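Local atomic coordinates of calcineurin-like phosphoesterase domain-containing protein (Aquifex aeolicus, PDB entry 1XM7), a protein that is of unknown function but probably acts as a hydrolase of the calcineurin-like phosphoesterase kind. Residues A[15-18]-A[19-23]; A[27-30]-A[31-35]; A[34-37]-A[38-41]; A[124-127]-A[128-131]; A[132-135]-A[136-140]. All blocks are in the same frame, centred on the assembly; numbering follows the deposited sequence.

Contact 1 of 5, residues A[15-18]-A[19-23]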
loop_
_atom_site.group_PDB
_atom_site.type_symbol
_atom_site.label_atom_id
_atom_site.label_comp_id
_atom_site.label_asym_id
_atom_site.label_seq_id
_atom_site.Cartn_x
_atom_site.Cartn_y
_atom_site.Cartn_z
ATOM N N GLU A 15 1.867 -4.480 17.086
ATOM C CA GLU A 15 2.669 -3.919 18.166
ATOM C C GLU A 15 4.138 -4.316 18.112
ATOM O O GLU A 15 5.011 -3.510 18.408
ATOM C CB GLU A 15 2.043 -4.386 19.475
ATOM C CG GLU A 15 2.568 -3.811 20.761
ATOM C CD GLU A 15 1.798 -4.393 21.953
ATOM O OE1 GLU A 15 1.989 -5.598 22.265
ATOM O OE2 GLU A 15 0.978 -3.658 22.561
ATOM N N ASN A 16 4.395 -5.559 17.719
ATOM C CA ASN A 16 5.745 -6.101 17.659
ATOM C C ASN A 16 6.639 -5.512 16.583
ATOM O O ASN A 16 7.866 -5.605 16.665
ATOM C CB ASN A 16 5.667 -7.618 17.486
ATOM C CG ASN A 16 6.841 -8.333 18.116
ATOM O OD1 ASN A 16 7.316 -7.942 19.186
ATOM N ND2 ASN A 16 7.306 -9.399 17.469
ATOM N N ILE A 17 6.034 -4.902 15.573
ATOM C CA ILE A 17 6.815 -4.320 14.493
ATOM C C ILE A 17 7.647 -3.141 14.997
ATOM O O ILE A 17 8.565 -2.682 14.316
ATOM C CB ILE A 17 5.897 -3.871 13.322
ATOM C CG1 ILE A 17 6.729 -3.734 12.047
ATOM C CG2 ILE A 17 5.207 -2.554 13.656
ATOM C CD1 ILE A 17 5.914 -3.639 10.796
ATOM N N ILE A 18 7.312 -2.658 16.192
ATOM C CA ILE A 18 8.034 -1.550 16.813
ATOM C C ILE A 18 9.387 -2.119 17.176
ATOM O O ILE A 18 10.402 -1.429 17.115
ATOM C CB ILE A 18 7.325 -1.047 18.103
ATOM C CG1 ILE A 18 6.069 -0.237 17.729
ATOM C CG2 ILE A 18 8.277 -0.199 18.924
ATOM C CD1 ILE A 18 5.161 0.124 18.900
ATOM N N ASN A 19 9.380 -3.399 17.544
ATOM C CA ASN A 19 10.592 -4.133 17.902
ATOM C C ASN A 19 11.352 -4.574 16.649
ATOM O O ASN A 19 12.574 -4.459 16.575
ATOM C CB ASN A 19 10.229 -5.375 18.715
ATOM C CG ASN A 19 9.777 -5.042 20.120
ATOM O OD1 ASN A 19 8.925 -5.729 20.685
ATOM N ND2 ASN A 19 10.354 -3.994 20.698
ATOM N N LEU A 20 10.612 -5.070 15.662
ATOM C CA LEU A 20 11.193 -5.555 14.416
ATOM C C LEU A 20 11.819 -4.477 13.523
ATOM O O LEU A 20 12.776 -4.747 12.797
ATOM C CB LEU A 20 10.122 -6.337 13.655
ATOM C CG LEU A 20 9.592 -7.514 14.479
ATOM C CD1 LEU A 20 8.335 -8.067 13.861
ATOM C CD2 LEU A 20 10.649 -8.587 14.563
ATOM N N ASN A 21 11.279 -3.264 13.570
ATOM C CA ASN A 21 11.809 -2.160 12.777
ATOM C C ASN A 21 11.958 -0.989 13.722
ATOM O O ASN A 21 11.382 0.070 13.505
ATOM C CB ASN A 21 10.845 -1.798 11.657
ATOM C CG ASN A 21 10.503 -2.984 10.792
ATOM O OD1 ASN A 21 11.304 -3.909 10.651
ATOM N ND2 ASN A 21 9.319 -2.963 10.193
ATOM N N PRO A 22 12.765 -1.166 14.775
ATOM C CA PRO A 22 13.015 -0.154 15.800
ATOM C C PRO A 22 13.312 1.152 15.122
ATOM O O PRO A 22 12.857 2.215 15.539
ATOM C CB PRO A 22 14.239 -0.691 16.529
ATOM C CG PRO A 22 14.247 -2.155 16.205
ATOM C CD PRO A 22 13.849 -2.161 14.777
ATOM N N GLU A 23 14.094 1.039 14.062
ATOM C CA GLU A 23 14.499 2.176 13.267
ATOM C C GLU A 23 13.349 3.121 12.920
ATOM O O GLU A 23 13.378 4.295 13.280
ATOM C CB GLU A 23 15.148 1.670 11.982
ATOM C CG GLU A 23 16.527 1.030 12.156
ATOM C CD GLU A 23 17.633 2.071 12.314
ATOM O OE1 GLU A 23 18.825 1.704 12.160
ATOM O OE2 GLU A 23 17.311 3.255 12.594
#
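The carbonyl of Asn-16 takes two backbone N-H groups at once, from Asn-19 and Leu-20, in the short helix 17-20, a surface turn of the calcineurin-like phosphoesterase fold. The Leu-20 N bond to Asn-16 O, 3.0 Å, lies in the carbonyl plane and is fairly straight. Asn-19 N comes to the same oxygen at 2.8 Å but from well above the plane, with an N-H...O angle of only 131°. One step on, Asn-21 N reaches Ile-17 O at 2.9 Å, just where the chain leaves helical geometry. The side chains of these two residues meet as well. With CG1 anti to the backbone N (chi1 -160°), Ile-17 sets that atom beside the Asn-21 amide, and Asn-21 ND2 sits 3.3 Å from Ile-17 CG1. That amide nitrogen also makes a weak hydrogen bond to Glu-172, which helps to fix its turn. An alanine at Asn-21 is likely to leave Glu-172 without this partner and open a gap beside CG1 of Ile-17. Further out, Ile-17 leans on His-11 and Arg-25, while both Ile-17 and Ile-18 touch Phe-29 of the next helix. The chain then turns away through Pro-22, whose CA-H points at the carbonyl of Ile-18, with Pro-22 CA 3.2 Å from Ile-18 O.

Contact 2 of 5, residues A[27-30]-A[31-35]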
loop_
_atom_site.group_PDB
_atom_site.type_symbol
_atom_site.label_atom_id
_atom_site.label_comp_id
_atom_site.label_asym_id
_atom_site.label_seq_id
_atom_site.Cartn_x
_atom_site.Cartn_y
_atom_site.Cartn_z
ATOM N N LYS A 27 5.921 3.467 19.043
ATOM C CA LYS A 27 4.617 3.356 19.678
ATOM C C LYS A 27 3.679 4.494 19.238
ATOM O O LYS A 27 4.074 5.657 19.178
ATOM C CB LYS A 27 4.772 3.360 21.198
ATOM C CG LYS A 27 3.461 3.133 21.928
ATOM C CD LYS A 27 3.660 2.896 23.421
ATOM C CE LYS A 27 2.339 2.512 24.087
ATOM N NZ LYS A 27 1.613 1.420 23.349
ATOM N N GLY A 28 2.437 4.147 18.916
ATOM C CA GLY A 28 1.489 5.152 18.478
ATOM C C GLY A 28 1.581 5.480 16.997
ATOM O O GLY A 28 1.239 6.593 16.590
ATOM N N PHE A 29 2.031 4.531 16.180
ATOM C CA PHE A 29 2.145 4.786 14.745
ATOM C C PHE A 29 0.798 4.683 14.051
ATOM O O PHE A 29 0.606 5.248 12.978
ATOM C CB PHE A 29 3.153 3.829 14.094
ATOM C CG PHE A 29 2.773 2.385 14.200
ATOM C CD1 PHE A 29 1.856 1.823 13.311
ATOM C CD2 PHE A 29 3.312 1.586 15.205
ATOM C CE1 PHE A 29 1.471 0.484 13.418
ATOM C CE2 PHE A 29 2.942 0.248 15.329
ATOM C CZ PHE A 29 2.013 -0.309 14.430
ATOM N N GLU A 30 -0.143 3.966 14.658
ATOM C CA GLU A 30 -1.467 3.844 14.063
ATOM C C GLU A 30 -2.105 5.227 14.046
ATOM O O GLU A 30 -2.660 5.651 13.029
ATOM C CB GLU A 30 -2.352 2.875 14.860
ATOM C CG GLU A 30 -1.929 1.416 14.764
ATOM C CD GLU A 30 -1.022 0.973 15.901
ATOM O OE1 GLU A 30 -0.241 1.805 16.427
ATOM O OE2 GLU A 30 -1.088 -0.224 16.258
ATOM N N ILE A 31 -2.012 5.932 15.170
ATOM C CA ILE A 31 -2.580 7.267 15.287
ATOM C C ILE A 31 -1.943 8.216 14.281
ATOM O O ILE A 31 -2.621 9.065 13.706
ATOM C CB ILE A 31 -2.383 7.847 16.720
ATOM C CG1 ILE A 31 -3.724 7.964 17.443
ATOM C CG2 ILE A 31 -1.776 9.248 16.653
ATOM C CD1 ILE A 31 -4.490 6.686 17.530
ATOM N N VAL A 32 -0.641 8.085 14.073
ATOM C CA VAL A 32 0.043 8.958 13.133
ATOM C C VAL A 32 -0.427 8.718 11.713
ATOM O O VAL A 32 -0.663 9.664 10.966
ATOM C CB VAL A 32 1.555 8.755 13.198
ATOM C CG1 VAL A 32 2.230 9.470 12.037
ATOM C CG2 VAL A 32 2.075 9.270 14.535
ATOM N N ILE A 33 -0.561 7.451 11.341
ATOM C CA ILE A 33 -1.024 7.094 10.001
ATOM C C ILE A 33 -2.442 7.603 9.774
ATOM O O ILE A 33 -2.723 8.259 8.775
ATOM C CB ILE A 33 -1.027 5.558 9.790
ATOM C CG1 ILE A 33 0.407 5.038 9.631
ATOM C CG2 ILE A 33 -1.888 5.205 8.577
ATOM C CD1 ILE A 33 0.517 3.511 9.656
ATOM N N LEU A 34 -3.335 7.275 10.703
ATOM C CA LEU A 34 -4.732 7.694 10.622
ATOM C C LEU A 34 -4.866 9.214 10.581
ATOM O O LEU A 34 -5.777 9.754 9.955
ATOM C CB LEU A 34 -5.509 7.142 11.815
ATOM C CG LEU A 34 -5.627 5.612 11.842
ATOM C CD1 LEU A 34 -6.293 5.162 13.141
ATOM C CD2 LEU A 34 -6.424 5.143 10.624
ATOM N N THR A 35 -3.948 9.896 11.253
ATOM C CA THR A 35 -3.956 11.340 11.286
ATOM C C THR A 35 -3.637 11.883 9.907
ATOM O O THR A 35 -4.379 12.709 9.376
ATOM C CB THR A 35 -2.930 11.868 12.297
ATOM O OG1 THR A 35 -3.403 11.606 13.622
ATOM C CG2 THR A 35 -2.726 13.364 12.126
#
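Gly-28 and Val-32 make the opening turn, a weak bond from Val-32 N to Gly-28 O of 3.5 Å, and the next turns tighten: Ile-33 N to Phe-29 O is 3.0 Å, and Leu-34 N to Glu-30 O is 2.9 Å and nearly straight. Gly-28 holds the N-cap position with a positive phi of 84°, where a CB would press on the carbonyl oxygen of Lys-27. Val-32 hangs its CG2 beside the Gly-28 carbonyl, and at the edge of the Phe-29 ring Ile-33 CD1 lies 4.2 Å from Phe-29 CD1. This is the first half of helix 29-38, which touches helices 17-20 and 63-69; Glu-30 and Leu-34 meet Tyr-63 of the latter. The Glu-30 chain, bent at chi2 (94°), folds back so that OE1 stands 3.5 Å above the plane of the Phe-29 ring, over its centre. Its other oxygen, OE2, accepts from the backbone N of Tyr-13, which holds this buried carboxylate in place, and Arg-25 makes a cation-pi contact with the same ring. Farther along, Ile-31 O receives both Thr-35 N and Thr-35 OG1, which arrive from opposite faces of its plane, the hydroxyl at 2.7 Å.

Contact 3 of 5, residues A[34-37]-A[38-41]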
loop_
_atom_site.group_PDB
_atom_site.type_symbol
_atom_site.label_atom_id
_atom_site.label_comp_id
_atom_site.label_asym_id
_atom_site.label_seq_id
_atom_site.Cartn_x
_atom_site.Cartn_y
_atom_site.Cartn_z
ATOM N N LEU A 34 -3.335 7.275 10.703
ATOM C CA LEU A 34 -4.732 7.694 10.622
ATOM C C LEU A 34 -4.866 9.214 10.581
ATOM O O LEU A 34 -5.777 9.754 9.955
ATOM C CB LEU A 34 -5.509 7.142 11.815
ATOM C CG LEU A 34 -5.627 5.612 11.842
ATOM C CD1 LEU A 34 -6.293 5.162 13.141
ATOM C CD2 LEU A 34 -6.424 5.143 10.624
ATOM N N THR A 35 -3.948 9.896 11.253
ATOM C CA THR A 35 -3.956 11.340 11.286
ATOM C C THR A 35 -3.637 11.883 9.907
ATOM O O THR A 35 -4.379 12.709 9.376
ATOM C CB THR A 35 -2.930 11.868 12.297
ATOM O OG1 THR A 35 -3.403 11.606 13.622
ATOM C CG2 THR A 35 -2.726 13.364 12.126
ATOM N N ASN A 36 -2.545 11.401 9.318
ATOM C CA ASN A 36 -2.126 11.858 7.991
ATOM C C ASN A 36 -3.131 11.569 6.893
ATOM O O ASN A 36 -3.116 12.212 5.844
ATOM C CB ASN A 36 -0.771 11.253 7.629
ATOM C CG ASN A 36 0.377 11.896 8.402
ATOM O OD1 ASN A 36 1.401 11.261 8.659
ATOM N ND2 ASN A 36 0.213 13.168 8.765
ATOM N N LEU A 37 -4.002 10.596 7.130
ATOM C CA LEU A 37 -5.025 10.264 6.152
ATOM C C LEU A 37 -6.178 11.200 6.403
ATOM O O LEU A 37 -6.842 11.656 5.472
ATOM C CB LEU A 37 -5.513 8.830 6.326
ATOM C CG LEU A 37 -4.538 7.728 5.931
ATOM C CD1 LEU A 37 -5.138 6.404 6.334
ATOM C CD2 LEU A 37 -4.250 7.769 4.431
ATOM N N LEU A 38 -6.404 11.483 7.680
ATOM C CA LEU A 38 -7.486 12.361 8.085
ATOM C C LEU A 38 -7.397 13.723 7.406
ATOM O O LEU A 38 -8.376 14.214 6.828
ATOM C CB LEU A 38 -7.463 12.560 9.599
ATOM C CG LEU A 38 -8.822 12.774 10.272
ATOM C CD1 LEU A 38 -8.594 13.206 11.713
ATOM C CD2 LEU A 38 -9.632 13.820 9.532
ATOM N N LYS A 39 -6.221 14.334 7.473
ATOM C CA LYS A 39 -6.062 15.648 6.885
ATOM C C LYS A 39 -5.629 15.624 5.445
ATOM O O LYS A 39 -4.616 16.205 5.085
ATOM C CB LYS A 39 -5.090 16.491 7.716
ATOM C CG LYS A 39 -3.839 15.788 8.182
ATOM C CD LYS A 39 -3.095 16.708 9.137
ATOM C CE LYS A 39 -1.786 16.116 9.609
ATOM N NZ LYS A 39 -0.965 17.168 10.263
ATOM N N VAL A 40 -6.427 14.978 4.610
ATOM C CA VAL A 40 -6.105 14.867 3.201
ATOM C C VAL A 40 -7.297 14.308 2.414
ATOM O O VAL A 40 -7.730 14.894 1.415
ATOM C CB VAL A 40 -4.847 13.980 3.044
ATOM C CG1 VAL A 40 -5.005 12.997 1.896
ATOM C CG2 VAL A 40 -3.634 14.864 2.844
ATOM N N LEU A 41 -7.839 13.190 2.885
ATOM C CA LEU A 41 -8.967 12.560 2.228
ATOM C C LEU A 41 -10.193 13.437 2.207
ATOM O O LEU A 41 -10.500 14.124 3.182
ATOM C CB LEU A 41 -9.344 11.263 2.930
ATOM C CG LEU A 41 -8.353 10.113 2.839
ATOM C CD1 LEU A 41 -8.894 8.919 3.627
ATOM C CD2 LEU A 41 -8.138 9.757 1.378
#
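Leu-38 N to Leu-34 O (2.9 Å) and Lys-39 N to Thr-35 O (3.1 Å) are closing bonds of helix 29-38; the chain then breaks at Lys-39, centre of an inverse gamma turn, and swings back so that Leu-41 N meets Leu-37 O at 3.2 Å, almost straight at 172°. Lys-39 carries the outer side. Its CG sits between the backbone N and the carbonyl carbon (chi1 44°), 3.3 Å from Thr-35 O, and from there the extended chain runs back along the helix. Lys-39 CE comes to rest 3.8 Å from CG2 of Thr-35, and the chain lies side by side with Asn-36, both pointing the same way. On the inner side Leu-41 brings its CD1 to 4.3 Å from CB of Leu-37, while Leu-41 CG lies 3.4 Å from Leu-37 O. Leu-37 also touches Trp-67 of helix 63-69 and Ile-7 of strand 4-7, and Val-40 and Leu-41 both meet Tyr-5 of that strand. The helix end is thus two-sided: the lysine methylenes lie against Thr-35 on the outer side, whereas leucines bury the other flank, and the Leu-37 carbonyl still gets an N-H four residues on, although the chain between has left helical geometry.

Contact 4 of 5, residues A[124-127]-A[128-131]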
loop_
_atom_site.group_PDB
_atom_site.type_symbol
_atom_site.label_atom_id
_atom_site.label_comp_id
_atom_site.label_asym_id
_atom_site.label_seq_id
_atom_site.Cartn_x
_atom_site.Cartn_y
_atom_site.Cartn_z
ATOM N N TYR A 124 8.967 -13.899 -1.592
ATOM C CA TYR A 124 7.890 -14.415 -2.420
ATOM C C TYR A 124 8.227 -14.276 -3.893
ATOM O O TYR A 124 7.533 -13.584 -4.636
ATOM C CB TYR A 124 6.599 -13.667 -2.078
ATOM C CG TYR A 124 6.164 -13.898 -0.649
ATOM C CD1 TYR A 124 5.645 -15.124 -0.259
ATOM C CD2 TYR A 124 6.345 -12.924 0.330
ATOM C CE1 TYR A 124 5.321 -15.386 1.064
ATOM C CE2 TYR A 124 6.027 -13.176 1.669
ATOM C CZ TYR A 124 5.515 -14.415 2.024
ATOM O OH TYR A 124 5.214 -14.711 3.335
ATOM N N PRO A 125 9.303 -14.943 -4.342
ATOM C CA PRO A 125 9.741 -14.895 -5.741
ATOM C C PRO A 125 8.670 -15.209 -6.795
ATOM O O PRO A 125 8.658 -14.595 -7.868
ATOM C CB PRO A 125 10.916 -15.874 -5.768
ATOM C CG PRO A 125 10.648 -16.786 -4.615
ATOM C CD PRO A 125 10.156 -15.855 -3.561
ATOM N N ASP A 126 7.777 -16.149 -6.491
ATOM C CA ASP A 126 6.700 -16.524 -7.417
ATOM C C ASP A 126 5.742 -15.359 -7.612
ATOM O O ASP A 126 5.310 -15.077 -8.726
ATOM C CB ASP A 126 5.890 -17.713 -6.882
ATOM C CG ASP A 126 6.647 -19.030 -6.940
ATOM O OD1 ASP A 126 6.228 -19.974 -6.238
ATOM O OD2 ASP A 126 7.644 -19.136 -7.682
ATOM N N ARG A 127 5.397 -14.686 -6.525
ATOM C CA ARG A 127 4.469 -13.561 -6.615
ATOM C C ARG A 127 5.131 -12.355 -7.299
ATOM O O ARG A 127 4.479 -11.609 -8.041
ATOM C CB ARG A 127 3.937 -13.219 -5.212
ATOM C CG ARG A 127 3.258 -14.420 -4.572
ATOM C CD ARG A 127 2.811 -14.201 -3.136
ATOM N NE ARG A 127 2.553 -15.487 -2.485
ATOM C CZ ARG A 127 2.161 -15.627 -1.223
ATOM N NH1 ARG A 127 1.972 -14.563 -0.462
ATOM N NH2 ARG A 127 1.984 -16.835 -0.713
ATOM N N GLN A 128 6.427 -12.182 -7.065
ATOM C CA GLN A 128 7.156 -11.097 -7.701
ATOM C C GLN A 128 7.128 -11.327 -9.211
ATOM O O GLN A 128 6.928 -10.400 -9.989
ATOM C CB GLN A 128 8.600 -11.076 -7.219
ATOM C CG GLN A 128 8.798 -10.465 -5.857
ATOM C CD GLN A 128 10.228 -10.605 -5.394
ATOM O OE1 GLN A 128 11.132 -10.767 -6.209
ATOM N NE2 GLN A 128 10.445 -10.538 -4.085
ATOM N N GLU A 129 7.327 -12.570 -9.623
ATOM C CA GLU A 129 7.317 -12.907 -11.041
ATOM C C GLU A 129 5.963 -12.661 -11.697
ATOM O O GLU A 129 5.885 -12.295 -12.863
ATOM C CB GLU A 129 7.721 -14.366 -11.230
ATOM C CG GLU A 129 7.360 -14.935 -12.582
ATOM C CD GLU A 129 7.595 -16.436 -12.652
ATOM O OE1 GLU A 129 7.322 -17.136 -11.649
ATOM O OE2 GLU A 129 8.034 -16.916 -13.721
ATOM N N MET A 130 4.892 -12.872 -10.950
ATOM C CA MET A 130 3.561 -12.665 -11.496
ATOM C C MET A 130 3.351 -11.182 -11.776
ATOM O O MET A 130 2.804 -10.804 -12.812
ATOM C CB MET A 130 2.515 -13.185 -10.512
ATOM C CG MET A 130 2.576 -14.703 -10.286
ATOM S SD MET A 130 2.269 -15.642 -11.799
ATOM C CE MET A 130 0.985 -16.577 -11.266
ATOM N N VAL A 131 3.805 -10.345 -10.851
ATOM C CA VAL A 131 3.683 -8.897 -10.987
ATOM C C VAL A 131 4.388 -8.422 -12.257
ATOM O O VAL A 131 3.840 -7.636 -13.033
ATOM C CB VAL A 131 4.301 -8.176 -9.755
ATOM C CG1 VAL A 131 4.315 -6.671 -9.982
ATOM C CG2 VAL A 131 3.503 -8.513 -8.496
HETATM O O HOH W 1 8.857 -17.825 -9.713
#
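Gln-128 N reaches back to the carbonyl of N-cap residue Tyr-124 at 3.0 Å, and Glu-129 N does the same to Pro-125 O, so the first turn is held by two well-formed bonds. The inner flank is the close one. Val-131 pushes CG2 to 3.3 Å from Arg-127 O, the oxygen its own N-H also bonds, and continues onto Leu-110 and Ser-112 of strand 107-112. Gln-128 lays its CG 3.6 Å from Tyr-124 O and goes on to Asp-118 and Glu-122. These residues begin helix 125-137, the helical crossover of the beta-alpha-beta unit that runs from strand 107-112 to strand 142-145. At its mouth the extended Arg-127 chain sets one face of its guanidinium under the rim of Tyr-124, whose CD1 stands 3.6 Å above the guanidinium plane, over its centre; a hydrogen bond from NH1 to the hydroxyl of Tyr-114 helps keep the group there. The outer flank is wetter. Asp-126 and Glu-129, both exposed, keep OD2 and OE1 4.5 Å apart, and a water donates to each, 2.7 Å from Asp-126 OD2 and 2.6 Å from Glu-129 OE1, which probably eases the repulsion between the two carboxylates.

Contact 5 of 5, residues A[132-135]-A[136-140]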
loop_
_atom_site.group_PDB
_atom_site.type_symbol
_atom_site.label_atom_id
_atom_site.label_comp_id
_atom_site.label_asym_id
_atom_site.label_seq_id
_atom_site.Cartn_x
_atom_site.Cartn_y
_atom_site.Cartn_z
ATOM N N ARG A 132 5.616 -8.894 -12.448
ATOM C CA ARG A 132 6.395 -8.549 -13.624
ATOM C C ARG A 132 5.619 -9.021 -14.849
ATOM O O ARG A 132 5.392 -8.263 -15.792
ATOM C CB ARG A 132 7.752 -9.247 -13.591
ATOM C CG ARG A 132 8.583 -8.932 -12.373
ATOM C CD ARG A 132 10.047 -9.278 -12.623
ATOM N NE ARG A 132 10.279 -10.713 -12.757
ATOM C CZ ARG A 132 10.528 -11.532 -11.739
ATOM N NH1 ARG A 132 10.583 -11.058 -10.506
ATOM N NH2 ARG A 132 10.726 -12.826 -11.950
ATOM N N GLU A 133 5.197 -10.278 -14.820
ATOM C CA GLU A 133 4.458 -10.843 -15.933
ATOM C C GLU A 133 3.281 -9.969 -16.327
ATOM O O GLU A 133 3.145 -9.597 -17.496
ATOM C CB GLU A 133 3.992 -12.257 -15.589
ATOM C CG GLU A 133 4.342 -13.276 -16.669
ATOM C CD GLU A 133 5.701 -13.004 -17.324
ATOM O OE1 GLU A 133 6.747 -13.067 -16.624
ATOM O OE2 GLU A 133 5.713 -12.717 -18.546
ATOM N N ILE A 134 2.440 -9.625 -15.358
ATOM C CA ILE A 134 1.278 -8.771 -15.627
ATOM C C ILE A 134 1.741 -7.443 -16.216
ATOM O O ILE A 134 1.224 -6.982 -17.237
ATOM C CB ILE A 134 0.491 -8.466 -14.337
ATOM C CG1 ILE A 134 -0.266 -9.709 -13.869
ATOM C CG2 ILE A 134 -0.448 -7.290 -14.568
ATOM C CD1 ILE A 134 -0.874 -9.549 -12.485
ATOM N N TYR A 135 2.714 -6.834 -15.548
ATOM C CA TYR A 135 3.261 -5.563 -15.979
ATOM C C TYR A 135 3.560 -5.612 -17.465
ATOM O O TYR A 135 3.082 -4.773 -18.228
ATOM C CB TYR A 135 4.548 -5.265 -15.221
ATOM C CG TYR A 135 5.082 -3.863 -15.434
ATOM C CD1 TYR A 135 4.631 -2.797 -14.656
ATOM C CD2 TYR A 135 6.074 -3.613 -16.377
ATOM C CE1 TYR A 135 5.164 -1.520 -14.807
ATOM C CE2 TYR A 135 6.612 -2.341 -16.535
ATOM C CZ TYR A 135 6.159 -1.301 -15.746
ATOM O OH TYR A 135 6.725 -0.051 -15.879
ATOM N N PHE A 136 4.346 -6.606 -17.871
ATOM C CA PHE A 136 4.728 -6.758 -19.274
ATOM C C PHE A 136 3.548 -7.042 -20.194
ATOM O O PHE A 136 3.368 -6.380 -21.216
ATOM C CB PHE A 136 5.750 -7.885 -19.435
ATOM C CG PHE A 136 7.036 -7.661 -18.697
ATOM C CD1 PHE A 136 7.637 -6.403 -18.675
ATOM C CD2 PHE A 136 7.679 -8.726 -18.057
ATOM C CE1 PHE A 136 8.865 -6.210 -18.028
ATOM C CE2 PHE A 136 8.905 -8.546 -17.407
ATOM C CZ PHE A 136 9.499 -7.285 -17.392
ATOM N N LYS A 137 2.759 -8.045 -19.821
ATOM C CA LYS A 137 1.599 -8.460 -20.601
ATOM C C LYS A 137 0.636 -7.312 -20.881
ATOM O O LYS A 137 0.137 -7.180 -21.996
ATOM C CB LYS A 137 0.856 -9.586 -19.870
ATOM C CG LYS A 137 -0.457 -10.041 -20.518
ATOM C CD LYS A 137 -1.305 -10.829 -19.506
ATOM C CE LYS A 137 -2.667 -11.282 -20.061
ATOM N NZ LYS A 137 -2.580 -12.469 -20.981
ATOM N N GLU A 138 0.375 -6.486 -19.873
ATOM C CA GLU A 138 -0.552 -5.370 -20.038
ATOM C C GLU A 138 0.120 -4.072 -20.473
ATOM O O GLU A 138 -0.524 -3.035 -20.549
ATOM C CB GLU A 138 -1.323 -5.135 -18.738
ATOM C CG GLU A 138 -2.101 -6.342 -18.249
ATOM C CD GLU A 138 -3.077 -6.885 -19.288
ATOM O OE1 GLU A 138 -3.966 -6.128 -19.748
ATOM O OE2 GLU A 138 -2.955 -8.079 -19.643
ATOM N N ASN A 139 1.416 -4.131 -20.751
ATOM C CA ASN A 139 2.162 -2.955 -21.189
ATOM C C ASN A 139 1.984 -1.788 -20.243
ATOM O O ASN A 139 1.669 -0.677 -20.661
ATOM C CB ASN A 139 1.723 -2.561 -22.599
ATOM C CG ASN A 139 2.080 -3.622 -23.624
ATOM O OD1 ASN A 139 3.253 -3.779 -23.980
ATOM N ND2 ASN A 139 1.076 -4.377 -24.086
ATOM N N CYS A 140 2.204 -2.049 -18.961
ATOM C CA CYS A 140 2.062 -1.029 -17.931
ATOM C C CYS A 140 3.202 -0.019 -17.895
ATOM O O CYS A 140 4.358 -0.332 -18.210
ATOM C CB CYS A 140 1.908 -1.691 -16.562
ATOM S SG CYS A 140 0.366 -2.617 -16.398
#
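A Schellman motif ends helix 125-137, where Tyr-135 O takes the N-H of Cys-140 at 3.0 Å along an almost straight line (177°). Asn-139 supplies the positive phi (53°) that reverses the chain, and its N bonds back to Phe-136 O. Before the break, Phe-136 N, Lys-137 N and Glu-138 N make ordinary helical bonds to Arg-132, Glu-133 and Ile-134. The reversal folds Cys-140 over the Tyr-135 ring: Cys-140 CB stands 3.9 Å from the ring centroid, over the face, a CH-pi contact, while the sulfur lies obliquely at 5.3 Å from the same centroid. The ring gets there because its CG is anti to the backbone N (chi1 -171°). At its edge, in plane, comes Phe-136, whose CD1 is 3.9 Å from Tyr-135 CD2; the far side of the Phe-136 ring brings CE2 to 4.0 Å from CB of Arg-132. The Tyr-135 hydroxyl is hydrogen-bonded to the backbone N of Glu-165. Replacing Tyr-135 with alanine would probably leave that N-H without its partner and strip Cys-140 CB of the face it rests on. Elsewhere on the helix Ile-134 CG2 meets Glu-138 CG at 4.1 Å, and the two side chains pack on Ile-101 of strand 99-104, with Glu-138 salt-bridged to Arg-108 of strand 107-112, against which Cys-140 also lies, on Leu-110.

From the N terminus, contact 1 is the single turn 17-20, and contact 2 opens the following helix; the two touch, most closely where Ile-18 CD1 packs on Lys-27 CA. Contact 3 continues that helix, sharing Leu-34 and Thr-35 with contact 2, and leads the chain on toward strand 46-49. Contacts 4 and 5 come much later, adjoining each other as the start and end of helix 125-137, their centres about 12 Å apart. Each contact closes only a local turn, and none encloses or crosses another. Contacts 2 and 3 lie across the chain's centre from contacts 4 and 5: helix 29-38 borders the sheet with strand 4-7, helix 125-137 the sheet with strand 107-112.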